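Local coordinates for ABC transporter periplasmic-binding protein YtfQ (Mycobacterium smegmatis, PDB 6HBD), which probably captures sugars in their furanose form, such as the beta-D-galactofuranose bound here, for uptake by an ABC transporter, at residues A[77-82]-A[106-111]; A[17-22]-A[47-52]; A[57-62]-A[85-90]; A[133-138]-A[169-174]. One frame throughout, in Å; residues are numbered along the deposited sequence.

Contact 1. Residues A[77-82]-A[106-111]; sequences IAFSPV and RAVDTQ. With GZL (beta-D-galactofuranose), chain L.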
loop_
_atom_site.group_PDB
_atom_site.type_symbol
_atom_site.label_atom_id
_atom_site.label_comp_id
_atom_site.label_asym_id
_atom_site.label_seq_id
_atom_site.Cartn_x
_atom_site.Cartn_y
_atom_site.Cartn_z
ATOM N N ILE A 77 -15.731 -13.918 -3.299
ATOM C CA ILE A 77 -14.512 -13.530 -4.034
ATOM C C ILE A 77 -13.946 -12.252 -3.408
ATOM O O ILE A 77 -14.693 -11.380 -2.960
ATOM C CB ILE A 77 -14.747 -13.367 -5.572
ATOM C CG1 ILE A 77 -14.973 -14.749 -6.218
ATOM C CG2 ILE A 77 -13.559 -12.654 -6.252
ATOM C CD1 ILE A 77 -15.576 -14.752 -7.634
ATOM N N ALA A 78 -12.621 -12.160 -3.364
ATOM C CA ALA A 78 -11.939 -10.981 -2.866
ATOM C C ALA A 78 -10.688 -10.793 -3.679
ATOM O O ALA A 78 -10.142 -11.766 -4.196
ATOM C CB ALA A 78 -11.607 -11.146 -1.397
ATOM N N PHE A 79 -10.276 -9.538 -3.866
ATOM C CA PHE A 79 -9.082 -9.226 -4.644
ATOM C C PHE A 79 -8.583 -7.841 -4.300
ATOM O O PHE A 79 -9.258 -7.098 -3.585
ATOM C CB PHE A 79 -9.363 -9.349 -6.161
ATOM C CG PHE A 79 -10.255 -8.293 -6.774
ATOM C CD1 PHE A 79 -11.624 -8.303 -6.554
ATOM C CD2 PHE A 79 -9.729 -7.311 -7.602
ATOM C CE1 PHE A 79 -12.438 -7.309 -7.087
ATOM C CE2 PHE A 79 -10.546 -6.318 -8.137
ATOM C CZ PHE A 79 -11.895 -6.327 -7.879
ATOM N N SER A 80 -7.396 -7.500 -4.809
ATOM C CA SER A 80 -6.786 -6.196 -4.616
ATOM C C SER A 80 -6.734 -5.534 -5.996
ATOM O O SER A 80 -5.833 -5.846 -6.775
ATOM C CB SER A 80 -5.400 -6.344 -4.018
ATOM O OG SER A 80 -4.641 -5.166 -4.210
ATOM N N PRO A 81 -7.720 -4.670 -6.349
ATOM C CA PRO A 81 -7.711 -4.045 -7.686
ATOM C C PRO A 81 -6.399 -3.335 -8.034
ATOM O O PRO A 81 -6.153 -2.221 -7.561
ATOM C CB PRO A 81 -8.913 -3.084 -7.663
ATOM C CG PRO A 81 -9.619 -3.319 -6.415
ATOM C CD PRO A 81 -8.857 -4.214 -5.527
ATOM N N VAL A 82 -5.545 -4.002 -8.839
ATOM C CA VAL A 82 -4.245 -3.452 -9.245
ATOM C C VAL A 82 -4.337 -1.957 -9.617
ATOM O O VAL A 82 -3.546 -1.151 -9.103
ATOM C CB VAL A 82 -3.529 -4.293 -10.337
ATOM C CG1 VAL A 82 -4.372 -4.465 -11.592
ATOM C CG2 VAL A 82 -2.171 -3.694 -10.684
ATOM N N ARG A 106 -6.904 -1.870 -1.976
ATOM C CA ARG A 106 -7.047 -1.040 -3.163
ATOM C C ARG A 106 -8.533 -0.940 -3.506
ATOM O O ARG A 106 -9.266 -1.911 -3.351
ATOM C CB ARG A 106 -6.265 -1.640 -4.336
ATOM C CG ARG A 106 -4.910 -0.985 -4.521
ATOM C CD ARG A 106 -3.926 -1.821 -5.309
ATOM N NE ARG A 106 -2.542 -1.483 -4.989
ATOM C CZ ARG A 106 -1.478 -1.964 -5.624
ATOM N NH1 ARG A 106 -1.620 -2.823 -6.623
ATOM N NH2 ARG A 106 -0.263 -1.577 -5.275
ATOM N N ALA A 107 -8.969 0.243 -3.957
ATOM C CA ALA A 107 -10.346 0.504 -4.351
ATOM C C ALA A 107 -10.476 0.539 -5.890
ATOM O O ALA A 107 -9.480 0.416 -6.612
ATOM C CB ALA A 107 -10.814 1.812 -3.747
ATOM N N VAL A 108 -11.726 0.626 -6.363
ATOM C CA VAL A 108 -12.092 0.643 -7.774
ATOM C C VAL A 108 -12.772 1.953 -8.119
ATOM O O VAL A 108 -13.060 2.763 -7.239
ATOM C CB VAL A 108 -12.992 -0.564 -8.166
ATOM C CG1 VAL A 108 -12.279 -1.880 -7.924
ATOM C CG2 VAL A 108 -14.342 -0.544 -7.458
ATOM N N ASP A 109 -12.980 2.170 -9.424
ATOM C CA ASP A 109 -13.727 3.298 -9.999
ATOM C C ASP A 109 -14.791 2.587 -10.813
ATOM O O ASP A 109 -14.504 2.097 -11.919
ATOM C CB ASP A 109 -12.855 4.193 -10.905
ATOM C CG ASP A 109 -12.144 5.355 -10.217
ATOM O OD1 ASP A 109 -12.459 5.639 -9.028
ATOM O OD2 ASP A 109 -11.264 5.978 -10.864
ATOM N N THR A 110 -15.976 2.414 -10.198
ATOM C CA THR A 110 -17.064 1.691 -10.817
ATOM C C THR A 110 -18.256 2.599 -11.074
ATOM O O THR A 110 -18.562 3.480 -10.262
ATOM C CB THR A 110 -17.409 0.478 -9.995
ATOM O OG1 THR A 110 -18.098 -0.446 -10.848
ATOM C CG2 THR A 110 -18.229 0.826 -8.733
ATOM N N GLN A 111 -18.937 2.342 -12.218
ATOM C CA GLN A 111 -20.102 3.077 -12.700
ATOM C C GLN A 111 -21.390 2.282 -12.393
ATOM O O GLN A 111 -22.446 2.609 -12.944
ATOM C CB GLN A 111 -19.980 3.338 -14.227
ATOM C CG GLN A 111 -18.742 4.145 -14.667
ATOM C CD GLN A 111 -17.424 3.372 -14.660
ATOM O OE1 GLN A 111 -17.364 2.144 -14.835
ATOM N NE2 GLN A 111 -16.317 4.074 -14.471
HETATM C C6 GZL L . -1.637 -0.333 0.012
HETATM C C5 GZL L . -1.231 -1.436 -0.941
HETATM C C4 GZL L . 0.059 -1.115 -1.675
HETATM C C3 GZL L . 1.280 -0.915 -0.784
HETATM C C2 GZL L . 2.404 -1.236 -1.751
HETATM O O6 GZL L . -2.932 -0.595 0.538
HETATM O O5 GZL L . -2.288 -1.741 -1.856
HETATM O O4 GZL L . 0.427 -2.237 -2.508
HETATM O O3 GZL L . 1.435 0.394 -0.261
HETATM C C1 GZL L . 1.842 -2.462 -2.450
HETATM O O2 GZL L . 3.643 -1.541 -1.130
HETATM O O1 GZL L . 2.438 -2.394 -3.696
#
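This contact forms one edge of the sugar pocket, where P81 lies against R106 and V108. The fold is the two-lobed one of type I periplasmic binding proteins. Loops that follow parallel strands reach the cleft, and both segments do this after strands 76-79 and 101-104.

P81 and R106 run antiparallel to one another as they pass. The carbonyl oxygen of P81 rests against the aliphatic part of R106, with P81 O 3.2 Å from R106 CD. It also lies at the edge of the guanidinium, near its plane. P81 CD in turn approaches R106 O at 3.2 Å. The ring of P81 then meets V108 about at a right angle, with P81 CG 3.4 Å from V108 CG1. CG1, anti to the carbonyl carbon of V108 (chi1 -61°), is the branch that reaches the proline.

S80 OG packs on R106 CD at 3.6 Å. Its hydrogen bond is to D105 OD1, which also binds the sugar, so S80 probably helps to position a first-shell residue. A107 N bonds D158 OD2, and F187 touches R106; both partners belong to the other lobe.

R106 is extended from CG to NE and carries its guanidinium to the ligand. NE lies 3.2 Å from O5 of the galactofuranose, and R106 NH2 comes within 2.9 Å of its O4.

Contact 2. Residues A[17-22]-A[47-52]; sequences ALTLGF and GVNLKF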
loop_
_atom_site.group_PDB
_atom_site.type_symbol
_atom_site.label_atom_id
_atom_site.label_comp_id
_atom_site.label_asym_id
_atom_site.label_seq_id
_atom_site.Cartn_x
_atom_site.Cartn_y
_atom_site.Cartn_z
ATOM N N ALA A 17 -16.511 -26.596 3.863
ATOM C CA ALA A 17 -16.476 -25.294 4.568
ATOM C C ALA A 17 -16.481 -24.128 3.576
ATOM O O ALA A 17 -16.344 -24.355 2.370
ATOM C CB ALA A 17 -15.206 -25.208 5.413
ATOM N N LEU A 18 -16.557 -22.875 4.087
ATOM C CA LEU A 18 -16.542 -21.667 3.238
ATOM C C LEU A 18 -15.415 -21.716 2.200
ATOM O O LEU A 18 -14.274 -22.028 2.545
ATOM C CB LEU A 18 -16.385 -20.396 4.082
ATOM C CG LEU A 18 -16.355 -19.078 3.308
ATOM C CD1 LEU A 18 -17.714 -18.745 2.757
ATOM C CD2 LEU A 18 -15.918 -17.950 4.193
ATOM N N THR A 19 -15.743 -21.411 0.935
ATOM C CA THR A 19 -14.779 -21.409 -0.165
ATOM C C THR A 19 -14.543 -19.959 -0.563
ATOM O O THR A 19 -15.500 -19.245 -0.869
ATOM C CB THR A 19 -15.280 -22.264 -1.337
ATOM O OG1 THR A 19 -15.720 -23.542 -0.847
ATOM C CG2 THR A 19 -14.218 -22.435 -2.414
ATOM N N LEU A 20 -13.279 -19.516 -0.516
ATOM C CA LEU A 20 -12.882 -18.141 -0.818
ATOM C C LEU A 20 -11.915 -18.155 -1.983
ATOM O O LEU A 20 -11.051 -19.023 -2.046
ATOM C CB LEU A 20 -12.192 -17.552 0.432
ATOM C CG LEU A 20 -11.902 -16.037 0.527
ATOM C CD1 LEU A 20 -10.527 -15.691 0.019
ATOM C CD2 LEU A 20 -12.973 -15.200 -0.105
ATOM N N GLY A 21 -12.091 -17.236 -2.920
ATOM C CA GLY A 21 -11.187 -17.069 -4.050
ATOM C C GLY A 21 -10.507 -15.722 -3.918
ATOM O O GLY A 21 -11.203 -14.699 -3.866
ATOM N N PHE A 22 -9.170 -15.693 -3.780
ATOM C CA PHE A 22 -8.448 -14.428 -3.652
ATOM C C PHE A 22 -7.583 -14.209 -4.868
ATOM O O PHE A 22 -6.790 -15.088 -5.195
ATOM C CB PHE A 22 -7.592 -14.354 -2.383
ATOM C CG PHE A 22 -7.219 -12.918 -2.078
ATOM C CD1 PHE A 22 -8.106 -12.083 -1.423
ATOM C CD2 PHE A 22 -6.054 -12.365 -2.584
ATOM C CE1 PHE A 22 -7.802 -10.746 -1.211
ATOM C CE2 PHE A 22 -5.765 -11.018 -2.388
ATOM C CZ PHE A 22 -6.640 -10.220 -1.703
ATOM N N GLY A 47 -10.185 -21.907 8.783
ATOM C CA GLY A 47 -10.770 -23.077 8.134
ATOM C C GLY A 47 -11.530 -22.710 6.876
ATOM O O GLY A 47 -12.627 -23.226 6.629
ATOM N N VAL A 48 -10.949 -21.791 6.086
ATOM C CA VAL A 48 -11.532 -21.295 4.840
ATOM C C VAL A 48 -10.823 -22.020 3.703
ATOM O O VAL A 48 -9.588 -22.120 3.741
ATOM C CB VAL A 48 -11.346 -19.757 4.746
ATOM C CG1 VAL A 48 -11.666 -19.236 3.344
ATOM C CG2 VAL A 48 -12.187 -19.052 5.803
ATOM N N ASN A 49 -11.581 -22.537 2.702
ATOM C CA ASN A 49 -10.945 -23.187 1.553
ATOM C C ASN A 49 -10.511 -22.071 0.598
ATOM O O ASN A 49 -11.330 -21.547 -0.155
ATOM C CB ASN A 49 -11.859 -24.220 0.868
ATOM C CG ASN A 49 -11.179 -24.877 -0.319
ATOM O OD1 ASN A 49 -11.579 -24.692 -1.472
ATOM N ND2 ASN A 49 -10.104 -25.631 -0.072
ATOM N N LEU A 50 -9.236 -21.675 0.675
ATOM C CA LEU A 50 -8.703 -20.584 -0.137
ATOM C C LEU A 50 -8.312 -21.058 -1.522
ATOM O O LEU A 50 -7.603 -22.061 -1.668
ATOM C CB LEU A 50 -7.481 -19.925 0.541
ATOM C CG LEU A 50 -6.777 -18.786 -0.221
ATOM C CD1 LEU A 50 -7.655 -17.574 -0.324
ATOM C CD2 LEU A 50 -5.484 -18.402 0.470
ATOM N N LYS A 51 -8.720 -20.287 -2.524
ATOM C CA LYS A 51 -8.384 -20.503 -3.914
ATOM C C LYS A 51 -7.591 -19.252 -4.280
ATOM O O LYS A 51 -8.135 -18.241 -4.710
ATOM C CB LYS A 51 -9.656 -20.696 -4.753
ATOM C CG LYS A 51 -10.411 -21.993 -4.442
ATOM C CD LYS A 51 -9.742 -23.225 -5.065
ATOM C CE LYS A 51 -10.615 -24.459 -5.010
ATOM N NZ LYS A 51 -10.094 -25.544 -5.883
ATOM N N PHE A 52 -6.310 -19.293 -3.962
ATOM C CA PHE A 52 -5.399 -18.174 -4.160
ATOM C C PHE A 52 -4.916 -18.101 -5.605
ATOM O O PHE A 52 -4.594 -19.132 -6.186
ATOM C CB PHE A 52 -4.210 -18.337 -3.223
ATOM C CG PHE A 52 -3.319 -17.134 -3.181
ATOM C CD1 PHE A 52 -3.623 -16.055 -2.374
ATOM C CD2 PHE A 52 -2.160 -17.089 -3.935
ATOM C CE1 PHE A 52 -2.785 -14.952 -2.324
ATOM C CE2 PHE A 52 -1.313 -15.994 -3.875
ATOM C CZ PHE A 52 -1.641 -14.923 -3.089
#
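Strands 19-22 and 49-52 pair in parallel, T19 with N49 through F22 with F52. They are the two strands of a beta-alpha-beta unit linked by helix 30-46. Strand 49-54 is the outermost strand of the first lobe's sheet, and 19-24 lies next to it. Helix 30-46 ends in a Schellman motif at G47, whose positive phi turns the chain toward the new strand. The axes of the short strands are 4.6 Å apart and twisted by 20°.

Four backbone hydrogen bonds hold the pair. N49 N donates to L18 O at 2.7 Å and L20 N to N49 O at 2.8 Å. K51 N donates to L20 O at 2.7 Å and F22 N to K51 O at 2.9 Å. CA-H...O contacts fill in between them, including G21 CA to K51 O.

Outside polar partners belong to the neighbouring loop and helix. T19 N bonds D75 OD2, and K40 makes a cation-pi contact with the ring of F52.

The apolar contacts lie on the face of L20, L50, F22 and F52, toward helices 30-46 and 266-277. V48 swings CG1 away from its own backbone N (chi1 168°), and CG1 sits against L20 CB. L20 and L50 run parallel off neighbouring strands, their CD1 atoms 3.5 Å apart. L50 CD1 also meets F22 CB at 3.8 Å. The side chains of F22 and F52 run the same way and their rings meet obliquely, F22 CD2 4.2 Å from F52 CE1.

Contact 3. Residues A[57-62]-A[85-90]; sequences GEQEKQ and TGWDAV. With ZN (zinc ion), chain E.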
loop_
_atom_site.group_PDB
_atom_site.type_symbol
_atom_site.label_atom_id
_atom_site.label_comp_id
_atom_site.label_asym_id
_atom_site.label_seq_id
_atom_site.Cartn_x
_atom_site.Cartn_y
_atom_site.Cartn_z
ATOM N N GLY A 57 1.197 -8.674 -11.473
ATOM C CA GLY A 57 1.171 -7.254 -11.810
ATOM C C GLY A 57 0.433 -6.866 -13.078
ATOM O O GLY A 57 0.593 -5.734 -13.544
ATOM N N GLU A 58 -0.440 -7.750 -13.602
ATOM C CA GLU A 58 -1.176 -7.512 -14.853
ATOM C C GLU A 58 -2.671 -7.730 -14.644
ATOM O O GLU A 58 -3.089 -8.840 -14.304
ATOM C CB GLU A 58 -0.625 -8.396 -15.987
ATOM C CG GLU A 58 -0.292 -9.823 -15.589
ATOM C CD GLU A 58 0.311 -10.660 -16.694
ATOM O OE1 GLU A 58 -0.129 -11.821 -16.869
ATOM O OE2 GLU A 58 1.230 -10.157 -17.382
ATOM N N GLN A 59 -3.465 -6.654 -14.840
ATOM C CA GLN A 59 -4.920 -6.631 -14.612
ATOM C C GLN A 59 -5.709 -7.725 -15.317
ATOM O O GLN A 59 -6.700 -8.200 -14.775
ATOM C CB GLN A 59 -5.491 -5.259 -15.010
ATOM C CG GLN A 59 -7.013 -5.157 -14.877
ATOM C CD GLN A 59 -7.532 -3.743 -14.795
ATOM O OE1 GLN A 59 -6.881 -2.770 -15.202
ATOM N NE2 GLN A 59 -8.752 -3.607 -14.310
ATOM N N GLU A 60 -5.277 -8.104 -16.518
ATOM C CA GLU A 60 -5.957 -9.107 -17.342
ATOM C C GLU A 60 -5.921 -10.468 -16.659
ATOM O O GLU A 60 -6.871 -11.233 -16.820
ATOM C CB GLU A 60 -5.332 -9.204 -18.762
ATOM C CG GLU A 60 -5.544 -7.980 -19.649
ATOM C CD GLU A 60 -4.928 -6.682 -19.154
ATOM O OE1 GLU A 60 -5.628 -5.642 -19.183
ATOM O OE2 GLU A 60 -3.760 -6.712 -18.696
ATOM N N LYS A 61 -4.850 -10.761 -15.890
ATOM C CA LYS A 61 -4.711 -12.027 -15.183
ATOM C C LYS A 61 -5.508 -12.029 -13.855
ATOM O O LYS A 61 -5.898 -13.106 -13.398
ATOM C CB LYS A 61 -3.221 -12.386 -15.016
ATOM C CG LYS A 61 -2.934 -13.861 -14.676
ATOM C CD LYS A 61 -3.206 -14.872 -15.815
ATOM C CE LYS A 61 -3.901 -16.137 -15.333
ATOM N NZ LYS A 61 -3.072 -16.918 -14.365
ATOM N N GLN A 62 -5.809 -10.845 -13.270
ATOM C CA GLN A 62 -6.693 -10.749 -12.091
ATOM C C GLN A 62 -8.129 -10.985 -12.577
ATOM O O GLN A 62 -8.919 -11.652 -11.905
ATOM C CB GLN A 62 -6.642 -9.354 -11.425
ATOM C CG GLN A 62 -5.406 -9.063 -10.595
ATOM C CD GLN A 62 -5.671 -8.020 -9.533
ATOM O OE1 GLN A 62 -5.508 -6.804 -9.738
ATOM N NE2 GLN A 62 -6.084 -8.470 -8.359
ATOM N N THR A 85 -9.551 1.271 -12.512
ATOM C CA THR A 85 -10.439 1.096 -13.673
ATOM C C THR A 85 -10.351 -0.251 -14.464
ATOM O O THR A 85 -9.298 -0.885 -14.514
ATOM C CB THR A 85 -10.064 2.241 -14.605
ATOM O OG1 THR A 85 -8.719 1.989 -15.042
ATOM C CG2 THR A 85 -10.142 3.624 -13.900
ATOM N N GLY A 86 -11.461 -0.637 -15.092
ATOM C CA GLY A 86 -11.564 -1.813 -15.962
ATOM C C GLY A 86 -12.194 -3.063 -15.375
ATOM O O GLY A 86 -11.960 -4.157 -15.901
ATOM N N TRP A 87 -13.011 -2.923 -14.300
ATOM C CA TRP A 87 -13.643 -4.064 -13.602
ATOM C C TRP A 87 -15.155 -4.246 -13.908
ATOM O O TRP A 87 -15.744 -5.251 -13.493
ATOM C CB TRP A 87 -13.452 -3.888 -12.074
ATOM C CG TRP A 87 -12.037 -3.614 -11.659
ATOM C CD1 TRP A 87 -11.509 -2.421 -11.253
ATOM C CD2 TRP A 87 -10.960 -4.548 -11.673
ATOM N NE1 TRP A 87 -10.163 -2.560 -11.007
ATOM C CE2 TRP A 87 -9.797 -3.855 -11.270
ATOM C CE3 TRP A 87 -10.867 -5.919 -11.970
ATOM C CZ2 TRP A 87 -8.554 -4.482 -11.176
ATOM C CZ3 TRP A 87 -9.628 -6.533 -11.895
ATOM C CH2 TRP A 87 -8.490 -5.818 -11.499
ATOM N N ASP A 88 -15.779 -3.247 -14.584
ATOM C CA ASP A 88 -17.207 -3.205 -14.907
ATOM C C ASP A 88 -17.854 -4.551 -15.162
ATOM O O ASP A 88 -18.796 -4.929 -14.449
ATOM C CB ASP A 88 -17.452 -2.313 -16.134
ATOM C CG ASP A 88 -18.911 -2.321 -16.538
ATOM O OD1 ASP A 88 -19.763 -1.977 -15.685
ATOM O OD2 ASP A 88 -19.207 -2.695 -17.703
ATOM N N ALA A 89 -17.376 -5.232 -16.215
ATOM C CA ALA A 89 -17.902 -6.508 -16.684
ATOM C C ALA A 89 -17.699 -7.626 -15.673
ATOM O O ALA A 89 -18.662 -8.338 -15.359
ATOM C CB ALA A 89 -17.259 -6.888 -18.012
ATOM N N VAL A 90 -16.460 -7.779 -15.156
ATOM C CA VAL A 90 -16.192 -8.832 -14.168
ATOM C C VAL A 90 -17.027 -8.633 -12.955
ATOM O O VAL A 90 -17.498 -9.628 -12.429
ATOM C CB VAL A 90 -14.725 -9.110 -13.750
ATOM C CG1 VAL A 90 -14.225 -10.414 -14.353
ATOM C CG2 VAL A 90 -13.781 -7.956 -14.047
HETATM ZN ZN ZN E . -21.586 -1.558 -15.862
#
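Q59 reaches from the first turn of helix 59-72 to T85 and W87. Its CB points toward them, and CG is anti to the backbone N (chi1 177°), which starts an extended chain. CG lies on the same side of the indole as NE2, 3.7 Å from W87 CH2. CD is 3.4 Å from T85 O and 3.8 Å from W87 CZ2. At the tip, NE2 donates to T85 O at 2.8 Å, and that oxygen lies in the amide plane of Q59. The same nitrogen sits 3.2 Å above the indole plane, over its centre. The amide is tilted 39° from the ring, so this is not a flat stack.

Q62 comes to the indole from its edge, with OE1 3.6 Å from W87 CH2. The amide of Q62 is held elsewhere: OE1 bonds V82 N and NE2 bonds S80 O. W87 NE1 bonds V83 O, which probably helps to set the ring's orientation. The next residue, D88, binds zinc through OD1 at 1.9 Å, together with D112. The arrangement is an amide-over-aromatic contact between the starts of two successive helices in the first alpha/beta lobe, beside a zinc site.

Contact 4. Residues A[133-138]-A[169-174]; sequences QWVADQ and EGISKN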
loop_
_atom_site.group_PDB
_atom_site.type_symbol
_atom_site.label_atom_id
_atom_site.label_comp_id
_atom_site.label_asym_id
_atom_site.label_seq_id
_atom_site.Cartn_x
_atom_site.Cartn_y
_atom_site.Cartn_z
ATOM N N GLN A 133 3.438 16.492 5.680
ATOM C CA GLN A 133 3.463 17.387 6.833
ATOM C C GLN A 133 4.742 17.198 7.662
ATOM O O GLN A 133 5.121 18.118 8.376
ATOM C CB GLN A 133 2.177 17.218 7.673
ATOM C CG GLN A 133 2.028 18.171 8.868
ATOM C CD GLN A 133 2.107 19.642 8.518
ATOM O OE1 GLN A 133 1.659 20.070 7.447
ATOM N NE2 GLN A 133 2.643 20.462 9.427
ATOM N N TRP A 134 5.431 16.031 7.546
ATOM C CA TRP A 134 6.691 15.803 8.263
ATOM C C TRP A 134 7.783 16.616 7.602
ATOM O O TRP A 134 8.491 17.347 8.292
ATOM C CB TRP A 134 7.078 14.307 8.338
ATOM C CG TRP A 134 8.341 14.067 9.120
ATOM C CD1 TRP A 134 8.486 14.063 10.481
ATOM C CD2 TRP A 134 9.656 13.913 8.574
ATOM N NE1 TRP A 134 9.815 13.881 10.814
ATOM C CE2 TRP A 134 10.553 13.794 9.661
ATOM C CE3 TRP A 134 10.164 13.866 7.266
ATOM C CZ2 TRP A 134 11.924 13.621 9.476
ATOM C CZ3 TRP A 134 11.529 13.730 7.082
ATOM C CH2 TRP A 134 12.392 13.612 8.174
ATOM N N VAL A 135 7.894 16.517 6.263
ATOM C CA VAL A 135 8.867 17.285 5.461
ATOM C C VAL A 135 8.667 18.777 5.823
ATOM O O VAL A 135 9.598 19.442 6.284
ATOM C CB VAL A 135 8.673 17.051 3.929
ATOM C CG1 VAL A 135 9.700 17.846 3.114
ATOM C CG2 VAL A 135 8.731 15.560 3.573
ATOM N N ALA A 136 7.413 19.248 5.716
ATOM C CA ALA A 136 7.046 20.606 6.076
ATOM C C ALA A 136 7.477 20.969 7.498
ATOM O O ALA A 136 8.103 22.007 7.679
ATOM C CB ALA A 136 5.546 20.802 5.904
ATOM N N ASP A 137 7.197 20.111 8.493
ATOM C CA ASP A 137 7.593 20.387 9.885
ATOM C C ASP A 137 9.130 20.450 10.045
ATOM O O ASP A 137 9.625 21.237 10.870
ATOM C CB ASP A 137 7.010 19.330 10.859
ATOM C CG ASP A 137 5.537 19.456 11.189
ATOM O OD1 ASP A 137 4.967 20.550 10.976
ATOM O OD2 ASP A 137 4.952 18.462 11.673
ATOM N N GLN A 138 9.875 19.614 9.276
ATOM C CA GLN A 138 11.334 19.584 9.367
ATOM C C GLN A 138 11.943 20.869 8.791
ATOM O O GLN A 138 12.736 21.523 9.479
ATOM C CB GLN A 138 11.934 18.347 8.666
ATOM C CG GLN A 138 11.684 17.001 9.334
ATOM C CD GLN A 138 11.864 16.961 10.837
ATOM O OE1 GLN A 138 10.887 16.986 11.610
ATOM N NE2 GLN A 138 13.113 16.883 11.291
ATOM N N GLU A 169 -0.751 17.961 -0.473
ATOM C CA GLU A 169 -1.400 18.802 0.522
ATOM C C GLU A 169 -0.522 19.075 1.765
ATOM O O GLU A 169 -0.569 20.185 2.302
ATOM C CB GLU A 169 -2.750 18.195 0.946
ATOM C CG GLU A 169 -3.487 19.077 1.940
ATOM C CD GLU A 169 -4.966 18.824 2.056
ATOM O OE1 GLU A 169 -5.682 19.743 2.518
ATOM O OE2 GLU A 169 -5.409 17.709 1.695
ATOM N N GLY A 170 0.218 18.073 2.243
ATOM C CA GLY A 170 1.082 18.250 3.407
ATOM C C GLY A 170 2.151 19.296 3.157
ATOM O O GLY A 170 2.395 20.167 4.000
ATOM N N ILE A 171 2.725 19.233 1.940
ATOM C CA ILE A 171 3.754 20.138 1.416
ATOM C C ILE A 171 3.225 21.579 1.183
ATOM O O ILE A 171 3.965 22.542 1.400
ATOM C CB ILE A 171 4.370 19.504 0.092
ATOM C CG1 ILE A 171 5.826 19.104 0.281
ATOM C CG2 ILE A 171 4.239 20.387 -1.181
ATOM C CD1 ILE A 171 6.089 18.122 1.378
ATOM N N SER A 172 1.963 21.700 0.712
ATOM C CA SER A 172 1.303 22.955 0.300
ATOM C C SER A 172 1.418 24.164 1.242
ATOM O O SER A 172 1.362 25.293 0.752
ATOM C CB SER A 172 -0.181 22.721 0.018
ATOM O OG SER A 172 -0.944 22.634 1.211
ATOM N N LYS A 173 1.542 23.960 2.559
ATOM C CA LYS A 173 1.595 25.085 3.497
ATOM C C LYS A 173 3.013 25.663 3.730
ATOM O O LYS A 173 3.194 26.466 4.649
ATOM C CB LYS A 173 0.932 24.679 4.830
ATOM C CG LYS A 173 -0.562 24.319 4.712
ATOM C CD LYS A 173 -1.457 25.544 4.481
ATOM C CE LYS A 173 -2.924 25.248 4.699
ATOM N NZ LYS A 173 -3.683 26.463 5.105
ATOM N N ASN A 174 4.010 25.274 2.913
ATOM C CA ASN A 174 5.381 25.803 3.012
ATOM C C ASN A 174 5.864 26.080 1.575
ATOM O O ASN A 174 5.908 25.150 0.757
ATOM C CB ASN A 174 6.296 24.827 3.726
ATOM C CG ASN A 174 7.553 25.452 4.289
ATOM O OD1 ASN A 174 8.031 26.536 3.889
ATOM N ND2 ASN A 174 8.140 24.772 5.192
#
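The tight part of this contact is where Q133 and A136 meet G170. G170 has no side chain, and its CA comes within 4.3 Å of Q133 CA. The methyl of A136 points into the same place, with CB 3.7 Å from G170 O. Deeper in, V135 meets the end of I171 at a slant. I171 CD1 touches V135 at two atoms, 3.8 Å from CB and 4.0 Å from CG1.

The two helices, 124-138 and 158-171, precede strands 146-152 and 177-184 in the second alpha/beta lobe. They lie side by side on its sheet. V135 and I171 both rest on I148 and L177, and A136 also touches L177.

Toward solvent the fit is looser and more polar. Q133 bends at chi2 (56°), which brings its amide back along its own helix. NE2 makes a weak bond to D137 OD1 at 2.8 Å, with an angle of 122° at the hydrogen. Q133 OE1 stays 3.5 Å from G170 O, two acceptors without a bond. Residues I171 to N174 form a type I turn. N174 ND2 is 3.7 Å from A136 O, but its hydrogen bond goes to Y139 O.

How the contacts relate
Contacts 1, 2 and 3 belong to the first lobe, contact 4 to the second. Along the chain, contact 2 closes first, contacts 1 and 3 alternate their segments, and contact 4 comes last. Contacts 1 and 3 are closest, with centres about 9 Å apart; Q62 bonds S80 and V82, and W87 packs on P81 and V108. Contact 2 shares the sheet with contact 1, since strands 19-24 and 76-79 are neighbours; their centres are about 19 Å apart. Contact 4 is about 44 Å from contact 2, centre to centre, across the chain's centre. The sugar site lies between the lobes, and contact 1 alone reaches it.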